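Local coordinates for protein pectate lyase (Paenibacillus sp. 0602, PDB 5GT5) that cleaves polygalacturonate and pectins of varied methyl esterification by endo-acting elimination, probably with the aid of calcium, at residues 190-195 and 427-432; 267-272 and 289-294; 336-341 and 411-416. The protein carries 1 engineered substitution. All blocks are in the same frame, centred on the assembly; numbering follows the deposited sequence.

Interaction 1 (190-195 and 427-432); sequences WSTFKG and NGAGAG
The indole of Trp190 turns an edge toward 427-432: its CE3 comes within 4.1 Å of Gly428 C, near the ring plane, with Ala429 N beside it. The rings of His166 and His267 stack with the same indole, while NE1 is hydrogen-bonded to Asp6 O. A chi1 of -73°, with CG opposite the carbonyl carbon, carries the indole out to where CE3 reaches Gly428. Gly430 N donates to Trp190 O over 2.9 Å in a nearly straight bond (167° at H), approaching from above the carbonyl plane. Trp190 has left-handed helical backbone angles and forms the sharp bend just before strand residues 192-194; such bends separate successive strands within a coil of the right-handed parallel beta-helix of polysaccharide lyase family 1, and here the C-terminal loop lies across one. Ala429 is small enough to fit closely, its CB 3.8 Å from Ser191 O. Thr192 OG1 lies 3.2 Å from Ala429 O and is hydrogen-bonded to Lys433 NZ. Glycine suits position 430 because OG1 of Thr192 sits 3.6 Å from Gly430 CA, on the side where a side chain would begin; at the backbone angles of Gly430 a CB would also press against the carbonyl O of Ala429.

Interaction 2 (267-272 and 289-294); sequences HNVYKD and NIIMDA
Tyr270 faces 289-294 with both of its backbone polar groups: its N donates to Ile291 O at 2.8 Å and its O accepts from Asp293 N at 2.9 Å. Ile291 N to Asn268 O and Asp272 N to Asp293 O continue the parallel pairing, and a weak, bent bond from His267 N to Asn289 O extends it into the turn. There the two side chains run side by side; Asn289 CB makes a CH-pi contact over one face of the His267 imidazole, 3.8 Å from its centroid, while Asp414 binds His267 NE2 through its carboxylate and Asn289 OD1 through its N. Asn268 OD1 accepts from Ser191 N, and its ND2 donates to Tyr270 OH (3.1 Å), which also bonds His247. Ile290 directs CG1 between its backbone N and carbonyl carbon (chi1 66°), bringing CD1 to 3.9 Å from Tyr270 CE2. Val269 CG2 meets Ile291 CD1 at 4.2 Å on their shared sheet face; both beta-branched residues suit the extended backbone. Ala294 occupies the N-cap position of helix 295-301, but Asp272 OD1 accepts from Ala297 N. Equivalent residues stacked in register on successive coils are the hallmark of the parallel beta-helix; Tyr270 lies about 8 Å from Arg276, the probable catalytic arginine, between side chains.

Interaction 3 (336-341 and 411-416); sequences VEKSVI and YQLDDP
Glu337 reaches out to the Tyr411 hydroxyl, whose OH donates to OE2 over 2.6 Å, onto the syn lone pair. Carboxylate and ring planes are turned 56° apart. His286 NE2 also bonds OE2, and a water bound to OE1 makes a weak second link to Tyr411 OH, so the carboxylate is gripped through both oxygens. Leu413 crosses Glu337 at about a right angle, its CD1 3.6 Å from OE1. Lys338, in a left-handed turn conformation, bends at chi2 (-81°), turning its chain across Leu413 at about a right angle and obliquely past Pro416: CG rests 3.9 Å from Leu413 CD1 and CD 3.7 Å from Pro416 CD. Its long aliphatic portion thus serves as packing, while NZ forms a salt bridge with Asp368 and reaches Asp415 OD2 through a water. Ser339 OG turns back to Glu337 O at 3.0 Å, bracing the bend, and its own O lies 3.4 Å from Pro416 CB. Val340 follows with CG2 4.1 Å from that same Pro416 CB; rigid proline gives the loop a compact apolar surface here. Strands 333-337 and 340-342 lie between 284-288 and 291-293 of one neighbouring coil and 363-367 and 369-372 of the next, the loop draped over the bend before helix 419-423.

How the interactions relate
From the N terminus, residues 190-195 come first, but their contact closes last, at 427-432, making interaction 1 the outer loop. Inside it, interaction 2 closes a short loop, one coil long, between 267-272 and 289-294; interaction 3 opens afterwards at 336-341 and closes at 411-416. These two inner loops are in series, and none of the three cross. Phe193 N and O meet Val269 O and Lys271 N, tying interaction 1 to interaction 2, while Met292 N meets Val340 O, tying interaction 2 to interaction 3. Strands 184-194, 262-271, 291-293 and 340-342 thus line up coil by coil, and the chain after strand 378-380 runs back across their bends.

Interaction 1 (190-195 and 427-432)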
loop_
_atom_site.group_PDB
_atom_site.type_symbol
_atom_site.label_atom_id
_atom_site.label_comp_id
_atom_site.label_asym_id
_atom_site.label_seq_id
_atom_site.Cartn_x
_atom_site.Cartn_y
_atom_site.Cartn_z
ATOM N N TRP A 190 15.644 10.541 -10.848
ATOM C CA TRP A 190 17.057 10.541 -11.191
ATOM C C TRP A 190 17.367 9.605 -12.349
ATOM O O TRP A 190 18.408 8.948 -12.362
ATOM C CB TRP A 190 17.932 10.213 -9.943
ATOM C CG TRP A 190 17.952 11.373 -9.001
ATOM C CD1 TRP A 190 17.252 11.510 -7.827
ATOM C CD2 TRP A 190 18.674 12.600 -9.185
ATOM N NE1 TRP A 190 17.512 12.753 -7.270
ATOM C CE2 TRP A 190 18.391 13.424 -8.080
ATOM C CE3 TRP A 190 19.573 13.052 -10.149
ATOM C CZ2 TRP A 190 18.934 14.701 -7.947
ATOM C CZ3 TRP A 190 20.123 14.328 -10.001
ATOM C CH2 TRP A 190 19.796 15.128 -8.916
ATOM N N SER A 191 16.469 9.544 -13.322
ATOM C CA SER A 191 16.573 8.581 -14.426
ATOM C C SER A 191 16.637 9.250 -15.781
ATOM O O SER A 191 16.115 10.353 -15.959
ATOM C CB SER A 191 15.439 7.541 -14.371
ATOM O OG SER A 191 15.560 6.765 -13.167
ATOM N N THR A 192 17.286 8.568 -16.711
ATOM C CA THR A 192 17.426 9.056 -18.085
ATOM C C THR A 192 16.620 8.182 -19.023
ATOM O O THR A 192 16.678 6.944 -18.927
ATOM C CB THR A 192 18.903 8.999 -18.492
ATOM O OG1 THR A 192 19.621 9.965 -17.698
ATOM C CG2 THR A 192 19.052 9.328 -19.983
ATOM N N PHE A 193 15.852 8.828 -19.911
ATOM C CA PHE A 193 15.091 8.178 -20.959
ATOM C C PHE A 193 15.565 8.831 -22.236
ATOM O O PHE A 193 15.441 10.046 -22.369
ATOM C CB PHE A 193 13.585 8.411 -20.709
ATOM C CG PHE A 193 13.122 7.971 -19.337
ATOM C CD1 PHE A 193 13.283 8.809 -18.217
ATOM C CD2 PHE A 193 12.540 6.713 -19.164
ATOM C CE1 PHE A 193 12.849 8.398 -16.958
ATOM C CE2 PHE A 193 12.131 6.282 -17.908
ATOM C CZ PHE A 193 12.295 7.098 -16.800
ATOM N N LYS A 194 16.157 8.048 -23.137
ATOM C CA LYS A 194 16.758 8.641 -24.344
ATOM C C LYS A 194 16.499 7.788 -25.557
ATOM O O LYS A 194 16.206 6.587 -25.502
ATOM C CB LYS A 194 18.267 8.849 -24.186
ATOM C CG LYS A 194 19.037 7.588 -23.918
ATOM C CD LYS A 194 20.530 7.894 -23.706
ATOM C CE LYS A 194 21.296 6.654 -23.342
ATOM N NZ LYS A 194 22.752 6.988 -23.196
ATOM N N GLY A 195 16.611 8.445 -26.695
ATOM C CA GLY A 195 16.534 7.759 -27.969
ATOM C C GLY A 195 17.884 7.310 -28.477
ATOM O O GLY A 195 18.896 7.288 -27.746
ATOM N N ASN A 427 27.514 13.611 -12.303
ATOM C CA ASN A 427 26.743 13.014 -11.220
ATOM C C ASN A 427 25.253 13.307 -11.374
ATOM O O ASN A 427 24.549 13.530 -10.386
ATOM C CB ASN A 427 27.224 13.530 -9.865
ATOM C CG ASN A 427 26.961 15.007 -9.688
ATOM O OD1 ASN A 427 26.964 15.771 -10.662
ATOM N ND2 ASN A 427 26.715 15.423 -8.450
ATOM N N GLY A 428 24.804 13.330 -12.632
ATOM C CA GLY A 428 23.419 13.653 -12.950
ATOM C C GLY A 428 22.504 12.451 -12.955
ATOM O O GLY A 428 22.752 11.446 -12.258
ATOM N N ALA A 429 21.445 12.536 -13.749
ATOM C CA ALA A 429 20.462 11.461 -13.844
ATOM C C ALA A 429 21.012 10.275 -14.637
ATOM O O ALA A 429 21.858 10.431 -15.518
ATOM C CB ALA A 429 19.186 11.976 -14.492
ATOM N N GLY A 430 20.511 9.088 -14.313
ATOM C CA GLY A 430 20.829 7.874 -15.037
ATOM C C GLY A 430 21.616 6.854 -14.221
ATOM O O GLY A 430 22.089 7.133 -13.123
ATOM N N ALA A 431 21.761 5.697 -14.845
ATOM C CA ALA A 431 22.601 4.624 -14.349
ATOM C C ALA A 431 24.097 4.893 -14.623
ATOM O O ALA A 431 24.428 5.515 -15.568
ATOM C CB ALA A 431 22.160 3.305 -14.979
ATOM N N GLY A 432 24.908 4.337 -13.747
ATOM C CA GLY A 432 26.357 4.459 -13.950
ATOM C C GLY A 432 26.908 5.821 -13.650
ATOM O O GLY A 432 27.996 6.114 -14.025
#

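Interaction 2 (267-272 and 289-294)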
loop_
_atom_site.group_PDB
_atom_site.type_symbol
_atom_site.label_atom_id
_atom_site.label_comp_id
_atom_site.label_asym_id
_atom_site.label_seq_id
_atom_site.Cartn_x
_atom_site.Cartn_y
_atom_site.Cartn_z
ATOM N N HIS A 267 13.504 14.847 -11.298
ATOM C CA HIS A 267 14.938 14.797 -11.639
ATOM C C HIS A 267 15.208 13.744 -12.714
ATOM O O HIS A 267 16.218 13.042 -12.704
ATOM C CB HIS A 267 15.811 14.617 -10.369
ATOM C CG HIS A 267 15.760 15.806 -9.463
ATOM N ND1 HIS A 267 14.779 15.978 -8.498
ATOM C CD2 HIS A 267 16.511 16.943 -9.422
ATOM C CE1 HIS A 267 14.927 17.150 -7.917
ATOM N NE2 HIS A 267 15.991 17.750 -8.448
ATOM N N ASN A 268 14.276 13.645 -13.665
ATOM C CA ASN A 268 14.449 12.768 -14.828
ATOM C C ASN A 268 14.710 13.581 -16.061
ATOM O O ASN A 268 14.213 14.712 -16.187
ATOM C CB ASN A 268 13.210 11.923 -15.123
ATOM C CG ASN A 268 12.856 10.980 -14.004
ATOM O OD1 ASN A 268 13.726 10.533 -13.222
ATOM N ND2 ASN A 268 11.561 10.657 -13.913
ATOM N N VAL A 269 15.478 13.005 -16.981
ATOM C CA VAL A 269 15.679 13.607 -18.310
ATOM C C VAL A 269 15.000 12.746 -19.358
ATOM O O VAL A 269 15.268 11.540 -19.442
ATOM C CB VAL A 269 17.183 13.742 -18.652
ATOM C CG1 VAL A 269 17.399 14.278 -20.085
ATOM C CG2 VAL A 269 17.882 14.629 -17.642
ATOM N N TYR A 270 14.101 13.357 -20.132
ATOM C CA TYR A 270 13.410 12.691 -21.244
ATOM C C TYR A 270 13.958 13.297 -22.518
ATOM O O TYR A 270 13.521 14.381 -22.927
ATOM C CB TYR A 270 11.883 12.916 -21.152
ATOM C CG TYR A 270 11.285 12.265 -19.910
ATOM C CD1 TYR A 270 10.913 10.927 -19.920
ATOM C CD2 TYR A 270 11.115 13.000 -18.739
ATOM C CE1 TYR A 270 10.424 10.304 -18.768
ATOM C CE2 TYR A 270 10.585 12.409 -17.589
ATOM C CZ TYR A 270 10.255 11.056 -17.613
ATOM O OH TYR A 270 9.747 10.479 -16.475
ATOM N N LYS A 271 14.969 12.644 -23.106
ATOM C CA LYS A 271 15.642 13.163 -24.273
ATOM C C LYS A 271 15.130 12.485 -25.522
ATOM O O LYS A 271 15.286 11.267 -25.688
ATOM C CB LYS A 271 17.152 12.947 -24.132
ATOM C CG LYS A 271 17.926 13.579 -25.287
ATOM C CD LYS A 271 19.442 13.343 -25.157
ATOM C CE LYS A 271 20.204 13.879 -26.379
ATOM N NZ LYS A 271 20.397 12.863 -27.461
ATOM N N ASP A 272 14.494 13.279 -26.390
ATOM C CA ASP A 272 13.951 12.773 -27.642
ATOM C C ASP A 272 12.959 11.652 -27.392
ATOM O O ASP A 272 12.976 10.602 -28.054
ATOM C CB ASP A 272 15.085 12.356 -28.585
ATOM C CG ASP A 272 16.017 13.514 -28.883
ATOM O OD1 ASP A 272 15.491 14.610 -29.208
ATOM O OD2 ASP A 272 17.255 13.324 -28.768
ATOM N N ASN A 289 10.834 19.125 -11.487
ATOM C CA ASN A 289 12.252 19.134 -11.850
ATOM C C ASN A 289 12.568 18.046 -12.863
ATOM O O ASN A 289 13.547 17.312 -12.709
ATOM C CB ASN A 289 13.154 18.954 -10.618
ATOM C CG ASN A 289 13.153 20.162 -9.661
ATOM O OD1 ASN A 289 13.448 19.986 -8.477
ATOM N ND2 ASN A 289 12.864 21.366 -10.160
ATOM N N ILE A 290 11.734 17.946 -13.900
ATOM C CA ILE A 290 12.062 17.059 -15.031
ATOM C C ILE A 290 12.431 17.885 -16.242
ATOM O O ILE A 290 12.149 19.091 -16.277
ATOM C CB ILE A 290 10.932 16.034 -15.380
ATOM C CG1 ILE A 290 9.658 16.722 -15.904
ATOM C CG2 ILE A 290 10.641 15.141 -14.136
ATOM C CD1 ILE A 290 8.711 15.741 -16.622
ATOM N N ILE A 291 13.077 17.248 -17.218
ATOM C CA ILE A 291 13.435 17.874 -18.492
ATOM C C ILE A 291 12.811 17.072 -19.615
ATOM O O ILE A 291 12.978 15.842 -19.655
ATOM C CB ILE A 291 14.950 17.894 -18.690
ATOM C CG1 ILE A 291 15.596 18.736 -17.590
ATOM C CG2 ILE A 291 15.314 18.462 -20.068
ATOM C CD1 ILE A 291 17.101 18.734 -17.659
ATOM N N MET A 292 12.060 17.738 -20.501
ATOM C CA MET A 292 11.610 17.099 -21.736
ATOM C C MET A 292 12.348 17.841 -22.831
ATOM O O MET A 292 11.999 18.982 -23.131
ATOM C CB MET A 292 10.107 17.278 -21.967
ATOM C CG MET A 292 9.199 16.846 -20.805
ATOM S SD MET A 292 7.490 17.269 -21.267
ATOM C CE MET A 292 6.677 17.210 -19.673
ATOM N N ASP A 293 13.378 17.238 -23.400
ATOM C CA ASP A 293 14.211 17.881 -24.417
ATOM C C ASP A 293 14.121 17.071 -25.689
ATOM O O ASP A 293 14.784 16.022 -25.822
ATOM C CB ASP A 293 15.657 17.959 -23.933
ATOM C CG ASP A 293 16.539 18.716 -24.874
ATOM O OD1 ASP A 293 16.193 18.870 -26.052
ATOM O OD2 ASP A 293 17.607 19.169 -24.428
ATOM N N ALA A 294 13.328 17.562 -26.637
ATOM C CA ALA A 294 13.055 16.857 -27.895
ATOM C C ALA A 294 13.781 17.549 -29.060
ATOM O O ALA A 294 13.338 17.468 -30.201
ATOM C CB ALA A 294 11.522 16.802 -28.171
#

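Interaction 3 (336-341 and 411-416)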
loop_
_atom_site.group_PDB
_atom_site.type_symbol
_atom_site.label_atom_id
_atom_site.label_comp_id
_atom_site.label_asym_id
_atom_site.label_seq_id
_atom_site.Cartn_x
_atom_site.Cartn_y
_atom_site.Cartn_z
ATOM N N VAL A 336 2.795 19.473 -13.452
ATOM C CA VAL A 336 4.228 19.586 -13.794
ATOM C C VAL A 336 4.743 20.881 -13.222
ATOM O O VAL A 336 4.116 21.928 -13.432
ATOM C CB VAL A 336 4.441 19.596 -15.301
ATOM C CG1 VAL A 336 5.924 19.778 -15.616
ATOM C CG2 VAL A 336 3.890 18.298 -15.925
ATOM N N GLU A 337 5.846 20.848 -12.482
ATOM C CA GLU A 337 6.401 22.093 -11.958
ATOM C C GLU A 337 7.909 22.175 -12.008
ATOM O O GLU A 337 8.612 21.157 -11.932
ATOM C CB GLU A 337 5.883 22.424 -10.565
ATOM C CG GLU A 337 6.292 21.480 -9.512
ATOM C CD GLU A 337 5.573 21.705 -8.171
ATOM O OE1 GLU A 337 5.166 22.852 -7.839
ATOM O OE2 GLU A 337 5.373 20.699 -7.469
ATOM N N LYS A 338 8.408 23.401 -12.112
ATOM C CA LYS A 338 9.827 23.678 -12.008
ATOM C C LYS A 338 10.603 22.794 -12.963
ATOM O O LYS A 338 11.608 22.197 -12.612
ATOM C CB LYS A 338 10.288 23.497 -10.550
ATOM C CG LYS A 338 9.577 24.386 -9.532
ATOM C CD LYS A 338 10.152 25.800 -9.487
ATOM C CE LYS A 338 9.419 26.648 -8.433
ATOM N NZ LYS A 338 9.885 28.067 -8.473
ATOM N N SER A 339 10.103 22.700 -14.183
ATOM C CA SER A 339 10.712 21.829 -15.173
ATOM C C SER A 339 11.246 22.630 -16.358
ATOM O O SER A 339 11.123 23.865 -16.382
ATOM C CB SER A 339 9.698 20.778 -15.595
ATOM O OG SER A 339 9.435 19.908 -14.485
ATOM N N VAL A 340 11.890 21.928 -17.292
ATOM C CA VAL A 340 12.414 22.506 -18.528
ATOM C C VAL A 340 11.876 21.704 -19.708
ATOM O O VAL A 340 11.997 20.469 -19.730
ATOM C CB VAL A 340 13.956 22.427 -18.526
ATOM C CG1 VAL A 340 14.498 22.949 -19.850
ATOM C CG2 VAL A 340 14.527 23.201 -17.326
ATOM N N ILE A 341 11.267 22.389 -20.676
ATOM C CA ILE A 341 10.687 21.749 -21.854
ATOM C C ILE A 341 11.246 22.446 -23.077
ATOM O O ILE A 341 11.131 23.679 -23.210
ATOM C CB ILE A 341 9.146 21.849 -21.831
ATOM C CG1 ILE A 341 8.619 21.117 -20.577
ATOM C CG2 ILE A 341 8.522 21.233 -23.075
ATOM C CD1 ILE A 341 7.115 21.188 -20.408
ATOM N N TYR A 411 8.351 17.748 -0.345
ATOM C CA TYR A 411 9.395 17.668 -1.344
ATOM C C TYR A 411 9.988 19.048 -1.529
ATOM O O TYR A 411 9.319 20.068 -1.325
ATOM C CB TYR A 411 8.855 17.137 -2.689
ATOM C CG TYR A 411 7.753 17.966 -3.300
ATOM C CD1 TYR A 411 6.423 17.840 -2.886
ATOM C CD2 TYR A 411 8.034 18.882 -4.319
ATOM C CE1 TYR A 411 5.419 18.609 -3.441
ATOM C CE2 TYR A 411 7.039 19.647 -4.877
ATOM C CZ TYR A 411 5.739 19.508 -4.452
ATOM O OH TYR A 411 4.739 20.270 -5.003
ATOM N N GLN A 412 11.248 19.048 -1.927
ATOM C CA GLN A 412 12.025 20.243 -2.208
ATOM C C GLN A 412 12.086 20.440 -3.713
ATOM O O GLN A 412 12.292 19.481 -4.464
ATOM C CB GLN A 412 13.438 20.057 -1.653
ATOM C CG GLN A 412 14.404 21.185 -1.971
ATOM C CD GLN A 412 14.319 22.346 -1.008
ATOM O OE1 GLN A 412 13.648 22.266 0.025
ATOM N NE2 GLN A 412 14.979 23.451 -1.357
ATOM N N LEU A 413 11.916 21.679 -4.149
ATOM C CA LEU A 413 11.985 22.025 -5.566
ATOM C C LEU A 413 13.264 22.767 -5.893
ATOM O O LEU A 413 13.612 23.738 -5.209
ATOM C CB LEU A 413 10.814 22.926 -5.910
ATOM C CG LEU A 413 9.441 22.265 -5.942
ATOM C CD1 LEU A 413 8.303 23.285 -6.043
ATOM C CD2 LEU A 413 9.427 21.312 -7.119
ATOM N N ASP A 414 13.971 22.313 -6.927
ATOM C CA ASP A 414 15.091 23.067 -7.470
ATOM C C ASP A 414 14.614 24.070 -8.482
ATOM O O ASP A 414 13.510 23.941 -9.014
ATOM C CB ASP A 414 16.100 22.151 -8.149
ATOM C CG ASP A 414 16.640 21.108 -7.221
ATOM O OD1 ASP A 414 16.579 21.320 -5.987
ATOM O OD2 ASP A 414 17.128 20.070 -7.724
ATOM N N ASP A 415 15.435 25.088 -8.731
ATOM C CA ASP A 415 15.067 26.063 -9.755
ATOM C C ASP A 415 15.266 25.474 -11.142
ATOM O O ASP A 415 16.295 24.879 -11.439
ATOM C CB ASP A 415 15.875 27.356 -9.635
ATOM C CG ASP A 415 15.248 28.467 -10.443
ATOM O OD1 ASP A 415 15.504 28.541 -11.649
ATOM O OD2 ASP A 415 14.426 29.236 -9.893
ATOM N N PRO A 416 14.285 25.665 -12.027
ATOM C CA PRO A 416 14.488 25.092 -13.361
ATOM C C PRO A 416 15.658 25.692 -14.136
ATOM O O PRO A 416 16.137 25.053 -15.064
ATOM C CB PRO A 416 13.157 25.375 -14.068
ATOM C CG PRO A 416 12.568 26.524 -13.292
ATOM C CD PRO A 416 12.971 26.320 -11.891
HETATM O O HOH W 1 3.821 23.436 -5.587
HETATM O O HOH W 2 12.716 28.010 -8.281
#